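Local atomic coordinates of crossover junction endodeoxyribonuclease Hjc (Sulfolobus solfataricus, PDB entry 4TKD), a protein that resolves Holliday junctions during genetic recombination as a magnesium-dependent, structure-specific endonuclease, cutting four-way DNA with paired nicks in opposing strands. Residues G62-R67 with L87-P92; V50-E55 with R127-K132; G73-A78 with G83-G88. One frame throughout, in Å; residues are numbered along the deposited sequence.

Overall arrangement
Interactions 1 and 3 both use strand 84-90, while interaction 2 uses its parallel neighbour, strand 50-58; a probable hydrogen bond from Gly88 N to Glu55 O (2.7 Å) links them. Interactions 1 and 2 are buried and purely apolar, made by methyl and methylene groups of valine, isoleucine and leucine. They lie on opposite sides of the chain's centre, about 19 Å apart between contact centres. Interaction 3 is nearest that centre but only partly buried, and it alone adds a polar link, a weak backbone hydrogen bond near the turn from helix to strand. Together they attach three different elements to the main sheet: strand 64-66, helix 122-133 and helix 68-81.

Interaction 1: residues G62-R67 with L87-P92; sequences GKIYVR and LGVKKP
Ile64 makes two separate contacts with strand 84-90, one through each branch. Its CG2 methyl lies 3.6 Å from Leu87 CD2, and these two side chains lie alongside one another, running in opposite senses. The longer branch leaves with CG1 anti to the carbonyl carbon (chi1 -54°) and carries CD1 on to Val89. There it meets both methyls almost equally: Ile64 CD1 is 3.9 Å from Val89 CG2 and 4.0 Å from Val89 CG1. Two residues on, Val66 again directs its side chain at the partner strand. Val66 CG2 and Leu87 CD1 meet tip to tip at 3.8 Å, so the fork of Leu87 is shared between Ile64 and Val66. No hydrogen bond joins the segments, and the axes of strands 64-66 and 87-90 come no closer than 10.0 Å, at 130°; this is face packing, not sheet pairing. Strand 64-66 instead hydrogen-bonds to strand 111-113, through Ile64 with Ala113 and Val66 with Tyr111. The small antiparallel sheet thus rests on the main one, where Ile64 also touches Lys57 of strand 50-58, the predicted transition-state stabiliser, and Ile98 of strand 97-99.

Interaction 2: residues V50-E55 with R127-K132; sequences VIILIE and RLVEAK
Val129 presents one methyl, CG1, to two side chains of strand 50-58. Val129 CG1 is 3.6 Å from Val50 CG1 and 4.0 Å from Ile52 CG1, and in both pairs the side chains cross at a slant rather than meeting end on. The torsion of Val129 accounts for this reach: with CG1 trans to the backbone N (chi1 -180°), that methyl is the one extended toward the strand. Val50 answers with its own CG1, and the closest approach is methyl against methyl. Ile52 is turned differently. Its CG1 stands beside the backbone N (chi1 -65°), and this CG1 methylene comes nearest to Val129, with the CD1 methyl close behind. Val50 and Ile52 both direct their side chains at the helix, as expected for residues two apart on a strand, whereas Ile51 between them points away. The contact is compact, burying 158 Å² in total, and has no hydrogen bond across it. It is also remote from the inferred magnesium site: the side chain of Ile52 is about 11 Å from that of Asp42, although Glu55, another inferred ligand, ends the same segment. The helix also faces the second subunit, where Arg127 forms a salt bridge with Asp124 of that chain. Within its own chain, helix 122-133 lies on one face of the main sheet, where Val129 also touches Ser84 and Phe86 of strand 84-90. On the other face Leu53 packs against helix 68-81.

Interaction 3: residues G73-A78 with G83-G88; sequences GIIEFA and GSLFLG
Leu85 CD2 sits over one face of the peptide group linking Ile74 to Ile75. The methyl is 3.7 Å from Ile74 O and 3.8 Å from Ile74 C, and Leu85 CD2 stands about 3.6 Å off the plane through Ile74 C, Ile74 O and Ile75 N, which places it above the flat group. The second flat group, the carbonyl of Ala78, is met by a donor: Gly83 N gives a hydrogen bond to Ala78 O at 3.1 Å, but the N-H...O angle of 129° marks it as weak and bent. The same oxygen has a further partner in the hydroxyl of Ser81, which also bonds to Gly83 N, so several bonds secure the short turn from helix to strand.

Between these polar points the packing is apolar. Leu85 is central: it extends toward the helix, and its CD2 branch makes the contact. There Ile74 crosses it at about a right angle, with Ile74 CD1 3.9 Å from Leu85 CD2. Ile74 holds CG1 between its backbone N and carbonyl carbon (chi1 61°), an uncommon setting for a branched residue in a helix. Nearer the turn, Ala78 CB approaches Leu85 CB to 3.8 Å, and the backbones are close here, with Ala78 CA and Gly83 CA 5.0 Å apart.

The axes of helix 73-78 and strand 84-88 come within 8.5 Å at 150°. Helix 68-81 lies in the chain between strands 50-58 and 84-90, which are adjacent and parallel in the sheet; it therefore belongs to a beta-alpha-beta crossover, whose connection also includes strand 64-66, within the nuclease core of the PD-(D/E)XK type. Ile74 also touches Glu55 of strand 50-58, an inferred magnesium ligand, and Phe100, beyond strand 97-99, packs on Ile74, Ile75 and Leu85.

Interaction 1: residues G62-R67 with L87-P92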
loop_
_atom_site.group_PDB
_atom_site.type_symbol
_atom_site.label_atom_id
_atom_site.label_comp_id
_atom_site.label_asym_id
_atom_site.label_seq_id
_atom_site.Cartn_x
_atom_site.Cartn_y
_atom_site.Cartn_z
ATOM N N GLY C 62 -1.676 -25.913 -13.609
ATOM C CA GLY C 62 -2.000 -25.532 -12.238
ATOM C C GLY C 62 -1.652 -24.120 -11.805
ATOM O O GLY C 62 -2.505 -23.428 -11.242
ATOM N N LYS C 63 -0.384 -23.698 -12.023
ATOM C CA LYS C 63 0.193 -22.406 -11.609
ATOM C C LYS C 63 0.032 -21.245 -12.621
ATOM O O LYS C 63 -0.659 -21.387 -13.632
ATOM C CB LYS C 63 1.689 -22.597 -11.290
ATOM C CG LYS C 63 1.970 -23.333 -9.992
ATOM C CD LYS C 63 3.467 -23.387 -9.710
ATOM C CE LYS C 63 3.787 -24.072 -8.402
ATOM N NZ LYS C 63 3.357 -23.274 -7.223
ATOM N N ILE C 64 0.652 -20.081 -12.305
ATOM C CA ILE C 64 0.727 -18.879 -13.142
ATOM C C ILE C 64 2.147 -18.328 -13.015
ATOM O O ILE C 64 2.559 -17.949 -11.924
ATOM C CB ILE C 64 -0.349 -17.785 -12.857
ATOM C CG1 ILE C 64 -1.784 -18.341 -12.903
ATOM C CG2 ILE C 64 -0.190 -16.628 -13.846
ATOM C CD1 ILE C 64 -2.819 -17.532 -12.130
ATOM N N TYR C 65 2.888 -18.313 -14.120
ATOM C CA TYR C 65 4.271 -17.856 -14.176
ATOM C C TYR C 65 4.445 -16.469 -14.855
ATOM O O TYR C 65 3.930 -16.210 -15.954
ATOM C CB TYR C 65 5.150 -18.896 -14.895
ATOM C CG TYR C 65 5.578 -20.075 -14.048
ATOM C CD1 TYR C 65 4.802 -21.231 -13.980
ATOM C CD2 TYR C 65 6.795 -20.070 -13.378
ATOM C CE1 TYR C 65 5.199 -22.327 -13.215
ATOM C CE2 TYR C 65 7.213 -21.168 -12.622
ATOM C CZ TYR C 65 6.409 -22.293 -12.539
ATOM O OH TYR C 65 6.823 -23.374 -11.788
ATOM N N VAL C 66 5.176 -15.583 -14.176
ATOM C CA VAL C 66 5.538 -14.270 -14.697
ATOM C C VAL C 66 7.075 -14.228 -14.710
ATOM O O VAL C 66 7.693 -14.321 -13.660
ATOM C CB VAL C 66 4.910 -13.077 -13.919
ATOM C CG1 VAL C 66 5.148 -11.772 -14.665
ATOM C CG2 VAL C 66 3.415 -13.283 -13.673
ATOM N N ARG C 67 7.682 -14.147 -15.902
ATOM C CA ARG C 67 9.134 -14.083 -16.083
ATOM C C ARG C 67 9.715 -12.860 -15.371
ATOM O O ARG C 67 9.108 -11.792 -15.386
ATOM C CB ARG C 67 9.514 -14.068 -17.586
ATOM C CG ARG C 67 9.965 -15.418 -18.156
ATOM C CD ARG C 67 11.482 -15.608 -18.092
ATOM N NE ARG C 67 11.894 -16.867 -18.708
ATOM C CZ ARG C 67 12.594 -16.964 -19.837
ATOM N NH1 ARG C 67 13.006 -15.871 -20.470
ATOM N NH2 ARG C 67 12.906 -18.156 -20.329
ATOM N N LEU C 87 -2.807 -9.587 -11.227
ATOM C CA LEU C 87 -2.690 -10.554 -12.301
ATOM C C LEU C 87 -4.123 -10.951 -12.651
ATOM O O LEU C 87 -4.888 -11.377 -11.775
ATOM C CB LEU C 87 -1.863 -11.755 -11.828
ATOM C CG LEU C 87 -1.035 -12.601 -12.808
ATOM C CD1 LEU C 87 -0.081 -11.761 -13.659
ATOM C CD2 LEU C 87 -0.174 -13.571 -12.039
ATOM N N GLY C 88 -4.495 -10.712 -13.911
ATOM C CA GLY C 88 -5.810 -11.058 -14.433
ATOM C C GLY C 88 -5.719 -12.454 -14.993
ATOM O O GLY C 88 -4.949 -12.686 -15.929
ATOM N N VAL C 89 -6.440 -13.403 -14.396
ATOM C CA VAL C 89 -6.372 -14.794 -14.841
ATOM C C VAL C 89 -7.123 -14.998 -16.183
ATOM O O VAL C 89 -8.336 -14.784 -16.256
ATOM C CB VAL C 89 -6.752 -15.830 -13.739
ATOM C CG1 VAL C 89 -6.312 -17.226 -14.141
ATOM C CG2 VAL C 89 -6.159 -15.461 -12.372
ATOM N N LYS C 90 -6.369 -15.362 -17.245
ATOM C CA LYS C 90 -6.851 -15.640 -18.615
ATOM C C LYS C 90 -7.547 -17.030 -18.631
ATOM O O LYS C 90 -6.970 -18.038 -19.077
ATOM C CB LYS C 90 -5.654 -15.641 -19.590
ATOM C CG LYS C 90 -5.519 -14.457 -20.522
ATOM C CD LYS C 90 -4.377 -14.737 -21.492
ATOM C CE LYS C 90 -4.461 -13.933 -22.770
ATOM N NZ LYS C 90 -3.711 -12.648 -22.684
ATOM N N LYS C 91 -8.773 -17.078 -18.084
ATOM C CA LYS C 91 -9.577 -18.303 -17.990
ATOM C C LYS C 91 -11.074 -18.008 -18.209
ATOM O O LYS C 91 -11.502 -16.873 -17.960
ATOM C CB LYS C 91 -9.322 -19.041 -16.653
ATOM C CG LYS C 91 -9.789 -18.311 -15.404
ATOM C CD LYS C 91 -9.639 -19.174 -14.166
ATOM C CE LYS C 91 -10.971 -19.556 -13.565
ATOM N NZ LYS C 91 -11.645 -18.409 -12.895
ATOM N N PRO C 92 -11.901 -18.986 -18.662
ATOM C CA PRO C 92 -13.328 -18.684 -18.834
ATOM C C PRO C 92 -14.048 -18.608 -17.494
ATOM O O PRO C 92 -13.521 -19.038 -16.466
ATOM C CB PRO C 92 -13.842 -19.821 -19.726
ATOM C CG PRO C 92 -12.907 -20.951 -19.503
ATOM C CD PRO C 92 -11.603 -20.402 -18.983
#

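Interaction 2: residues V50-E55 with R127-K132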
loop_
_atom_site.group_PDB
_atom_site.type_symbol
_atom_site.label_atom_id
_atom_site.label_comp_id
_atom_site.label_asym_id
_atom_site.label_seq_id
_atom_site.Cartn_x
_atom_site.Cartn_y
_atom_site.Cartn_z
ATOM N N VAL C 50 -7.710 7.090 -8.921
ATOM C CA VAL C 50 -7.471 5.687 -8.559
ATOM C C VAL C 50 -6.895 4.940 -9.772
ATOM O O VAL C 50 -7.519 4.909 -10.835
ATOM C CB VAL C 50 -8.715 4.963 -7.956
ATOM C CG1 VAL C 50 -8.456 3.473 -7.721
ATOM C CG2 VAL C 50 -9.217 5.670 -6.699
ATOM N N ILE C 51 -5.704 4.328 -9.583
ATOM C CA ILE C 51 -4.964 3.616 -10.623
ATOM C C ILE C 51 -4.993 2.122 -10.353
ATOM O O ILE C 51 -4.540 1.666 -9.305
ATOM C CB ILE C 51 -3.509 4.165 -10.780
ATOM C CG1 ILE C 51 -3.493 5.713 -10.981
ATOM C CG2 ILE C 51 -2.771 3.453 -11.944
ATOM C CD1 ILE C 51 -2.205 6.421 -10.576
ATOM N N ILE C 52 -5.528 1.366 -11.321
ATOM C CA ILE C 52 -5.607 -0.099 -11.290
ATOM C C ILE C 52 -4.888 -0.585 -12.519
ATOM O O ILE C 52 -5.101 -0.060 -13.617
ATOM C CB ILE C 52 -7.064 -0.623 -11.224
ATOM C CG1 ILE C 52 -7.734 -0.215 -9.899
ATOM C CG2 ILE C 52 -7.167 -2.163 -11.562
ATOM C CD1 ILE C 52 -9.152 -0.304 -9.935
ATOM N N LEU C 53 -4.000 -1.538 -12.315
ATOM C CA LEU C 53 -3.124 -2.092 -13.339
ATOM C C LEU C 53 -3.325 -3.596 -13.382
ATOM O O LEU C 53 -3.236 -4.248 -12.352
ATOM C CB LEU C 53 -1.637 -1.746 -13.017
ATOM C CG LEU C 53 -1.326 -0.268 -12.744
ATOM C CD1 LEU C 53 0.029 -0.100 -12.148
ATOM C CD2 LEU C 53 -1.462 0.557 -14.000
ATOM N N ILE C 54 -3.585 -4.137 -14.568
ATOM C CA ILE C 54 -3.835 -5.572 -14.709
ATOM C C ILE C 54 -2.928 -6.202 -15.752
ATOM O O ILE C 54 -2.898 -5.750 -16.895
ATOM C CB ILE C 54 -5.359 -5.815 -15.012
ATOM C CG1 ILE C 54 -6.261 -5.278 -13.869
ATOM C CG2 ILE C 54 -5.652 -7.301 -15.265
ATOM C CD1 ILE C 54 -7.638 -4.863 -14.297
ATOM N N GLU C 55 -2.207 -7.259 -15.359
ATOM C CA GLU C 55 -1.364 -8.049 -16.247
ATOM C C GLU C 55 -2.085 -9.374 -16.518
ATOM O O GLU C 55 -2.392 -10.106 -15.574
ATOM C CB GLU C 55 0.047 -8.279 -15.656
ATOM C CG GLU C 55 1.053 -8.819 -16.674
ATOM C CD GLU C 55 1.490 -7.902 -17.799
ATOM O OE1 GLU C 55 0.983 -6.761 -17.909
ATOM O OE2 GLU C 55 2.371 -8.325 -18.573
ATOM N N ARG C 127 -14.257 -2.339 -5.299
ATOM C CA ARG C 127 -14.698 -1.802 -4.020
ATOM C C ARG C 127 -13.504 -1.650 -3.091
ATOM O O ARG C 127 -13.305 -0.558 -2.577
ATOM C CB ARG C 127 -15.829 -2.660 -3.408
ATOM C CG ARG C 127 -16.330 -2.174 -2.016
ATOM C CD ARG C 127 -17.213 -3.208 -1.317
ATOM N NE ARG C 127 -16.431 -4.369 -0.872
ATOM C CZ ARG C 127 -16.441 -5.558 -1.465
ATOM N NH1 ARG C 127 -17.215 -5.777 -2.521
ATOM N NH2 ARG C 127 -15.680 -6.543 -1.003
ATOM N N LEU C 128 -12.676 -2.706 -2.933
ATOM C CA LEU C 128 -11.499 -2.633 -2.063
ATOM C C LEU C 128 -10.489 -1.575 -2.441
ATOM O O LEU C 128 -10.044 -0.858 -1.545
ATOM C CB LEU C 128 -10.817 -3.990 -1.835
ATOM C CG LEU C 128 -11.629 -5.043 -1.080
ATOM C CD1 LEU C 128 -10.823 -6.305 -0.896
ATOM C CD2 LEU C 128 -12.082 -4.538 0.235
ATOM N N VAL C 129 -10.136 -1.444 -3.735
ATOM C CA VAL C 129 -9.170 -0.425 -4.158
ATOM C C VAL C 129 -9.760 0.993 -3.980
ATOM O O VAL C 129 -9.074 1.875 -3.445
ATOM C CB VAL C 129 -8.579 -0.669 -5.583
ATOM C CG1 VAL C 129 -7.580 0.420 -5.967
ATOM C CG2 VAL C 129 -7.916 -2.034 -5.681
ATOM N N GLU C 130 -11.027 1.212 -4.411
ATOM C CA GLU C 130 -11.656 2.529 -4.242
ATOM C C GLU C 130 -11.771 2.863 -2.743
ATOM O O GLU C 130 -11.351 3.940 -2.336
ATOM C CB GLU C 130 -13.036 2.593 -4.908
ATOM C CG GLU C 130 -13.022 2.845 -6.407
ATOM C CD GLU C 130 -14.396 2.824 -7.071
ATOM O OE1 GLU C 130 -15.417 2.992 -6.361
ATOM O OE2 GLU C 130 -14.449 2.634 -8.308
ATOM N N ALA C 131 -12.247 1.902 -1.916
ATOM C CA ALA C 131 -12.373 2.101 -0.465
ATOM C C ALA C 131 -11.018 2.396 0.213
ATOM O O ALA C 131 -10.965 3.139 1.190
ATOM C CB ALA C 131 -13.073 0.919 0.180
ATOM N N LYS C 132 -9.926 1.899 -0.375
ATOM C CA LYS C 132 -8.569 2.111 0.122
ATOM C C LYS C 132 -7.962 3.492 -0.218
ATOM O O LYS C 132 -7.386 4.104 0.673
ATOM C CB LYS C 132 -7.638 0.963 -0.332
ATOM C CG LYS C 132 -6.181 1.103 0.105
ATOM C CD LYS C 132 -5.363 -0.065 -0.389
ATOM C CE LYS C 132 -3.927 0.281 -0.629
ATOM N NZ LYS C 132 -3.169 -0.923 -1.051
#

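Interaction 3: residues G73-A78 with G83-G88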
loop_
_atom_site.group_PDB
_atom_site.type_symbol
_atom_site.label_atom_id
_atom_site.label_comp_id
_atom_site.label_asym_id
_atom_site.label_seq_id
_atom_site.Cartn_x
_atom_site.Cartn_y
_atom_site.Cartn_z
ATOM N N GLY C 73 9.588 -5.105 -14.359
ATOM C CA GLY C 73 9.118 -3.922 -15.073
ATOM C C GLY C 73 7.717 -3.502 -14.696
ATOM O O GLY C 73 7.489 -2.312 -14.498
ATOM N N ILE C 74 6.773 -4.465 -14.547
ATOM C CA ILE C 74 5.398 -4.134 -14.153
ATOM C C ILE C 74 5.327 -3.688 -12.689
ATOM O O ILE C 74 4.520 -2.822 -12.365
ATOM C CB ILE C 74 4.285 -5.134 -14.596
ATOM C CG1 ILE C 74 4.507 -6.539 -13.998
ATOM C CG2 ILE C 74 4.129 -5.146 -16.117
ATOM C CD1 ILE C 74 3.358 -7.493 -14.044
ATOM N N ILE C 75 6.200 -4.279 -11.813
ATOM C CA ILE C 75 6.301 -3.951 -10.384
ATOM C C ILE C 75 6.769 -2.479 -10.278
ATOM O O ILE C 75 6.256 -1.697 -9.465
ATOM C CB ILE C 75 7.273 -4.943 -9.651
ATOM C CG1 ILE C 75 6.606 -6.314 -9.380
ATOM C CG2 ILE C 75 7.803 -4.350 -8.327
ATOM C CD1 ILE C 75 7.588 -7.472 -9.129
ATOM N N GLU C 76 7.746 -2.128 -11.100
ATOM C CA GLU C 76 8.352 -0.802 -11.136
ATOM C C GLU C 76 7.351 0.266 -11.652
ATOM O O GLU C 76 7.254 1.356 -11.080
ATOM C CB GLU C 76 9.634 -0.826 -11.990
ATOM C CG GLU C 76 10.940 -1.132 -11.264
ATOM C CD GLU C 76 11.248 -0.296 -10.036
ATOM O OE1 GLU C 76 10.849 -0.747 -8.945
ATOM O OE2 GLU C 76 12.013 0.687 -10.129
ATOM N N PHE C 77 6.595 -0.066 -12.703
ATOM C CA PHE C 77 5.549 0.810 -13.263
ATOM C C PHE C 77 4.511 1.064 -12.151
ATOM O O PHE C 77 4.178 2.218 -11.905
ATOM C CB PHE C 77 4.884 0.121 -14.481
ATOM C CG PHE C 77 3.949 0.956 -15.324
ATOM C CD1 PHE C 77 2.625 1.155 -14.937
ATOM C CD2 PHE C 77 4.388 1.530 -16.517
ATOM C CE1 PHE C 77 1.760 1.924 -15.719
ATOM C CE2 PHE C 77 3.526 2.317 -17.288
ATOM C CZ PHE C 77 2.212 2.496 -16.891
ATOM N N ALA C 78 4.053 -0.015 -11.449
ATOM C CA ALA C 78 3.104 0.048 -10.328
ATOM C C ALA C 78 3.593 0.911 -9.178
ATOM O O ALA C 78 2.810 1.691 -8.633
ATOM C CB ALA C 78 2.788 -1.348 -9.819
ATOM N N GLY C 83 -0.048 2.930 -8.373
ATOM C CA GLY C 83 -1.188 2.094 -8.728
ATOM C C GLY C 83 -1.212 0.736 -8.061
ATOM O O GLY C 83 -0.220 0.303 -7.474
ATOM N N SER C 84 -2.364 0.056 -8.137
ATOM C CA SER C 84 -2.516 -1.271 -7.547
ATOM C C SER C 84 -2.383 -2.284 -8.684
ATOM O O SER C 84 -3.099 -2.172 -9.681
ATOM C CB SER C 84 -3.860 -1.387 -6.847
ATOM O OG SER C 84 -3.964 -0.436 -5.797
ATOM N N LEU C 85 -1.408 -3.215 -8.560
ATOM C CA LEU C 85 -1.077 -4.222 -9.564
ATOM C C LEU C 85 -1.729 -5.568 -9.278
ATOM O O LEU C 85 -1.660 -6.075 -8.159
ATOM C CB LEU C 85 0.444 -4.351 -9.744
ATOM C CG LEU C 85 0.967 -5.308 -10.851
ATOM C CD1 LEU C 85 0.534 -4.863 -12.251
ATOM C CD2 LEU C 85 2.471 -5.442 -10.800
ATOM N N PHE C 86 -2.356 -6.145 -10.308
ATOM C CA PHE C 86 -3.037 -7.423 -10.223
ATOM C C PHE C 86 -2.738 -8.272 -11.435
ATOM O O PHE C 86 -2.518 -7.770 -12.539
ATOM C CB PHE C 86 -4.563 -7.229 -10.149
ATOM C CG PHE C 86 -5.043 -6.378 -9.007
ATOM C CD1 PHE C 86 -5.147 -4.991 -9.147
ATOM C CD2 PHE C 86 -5.417 -6.959 -7.794
ATOM C CE1 PHE C 86 -5.604 -4.212 -8.097
ATOM C CE2 PHE C 86 -5.863 -6.172 -6.737
ATOM C CZ PHE C 86 -5.953 -4.809 -6.898
ATOM N N LEU C 87 -2.807 -9.587 -11.227
ATOM C CA LEU C 87 -2.690 -10.554 -12.301
ATOM C C LEU C 87 -4.123 -10.951 -12.651
ATOM O O LEU C 87 -4.888 -11.377 -11.775
ATOM C CB LEU C 87 -1.863 -11.755 -11.828
ATOM C CG LEU C 87 -1.035 -12.601 -12.808
ATOM C CD1 LEU C 87 -0.081 -11.761 -13.659
ATOM C CD2 LEU C 87 -0.174 -13.571 -12.039
ATOM N N GLY C 88 -4.495 -10.712 -13.911
ATOM C CA GLY C 88 -5.810 -11.058 -14.433
ATOM C C GLY C 88 -5.719 -12.454 -14.993
ATOM O O GLY C 88 -4.949 -12.686 -15.929
#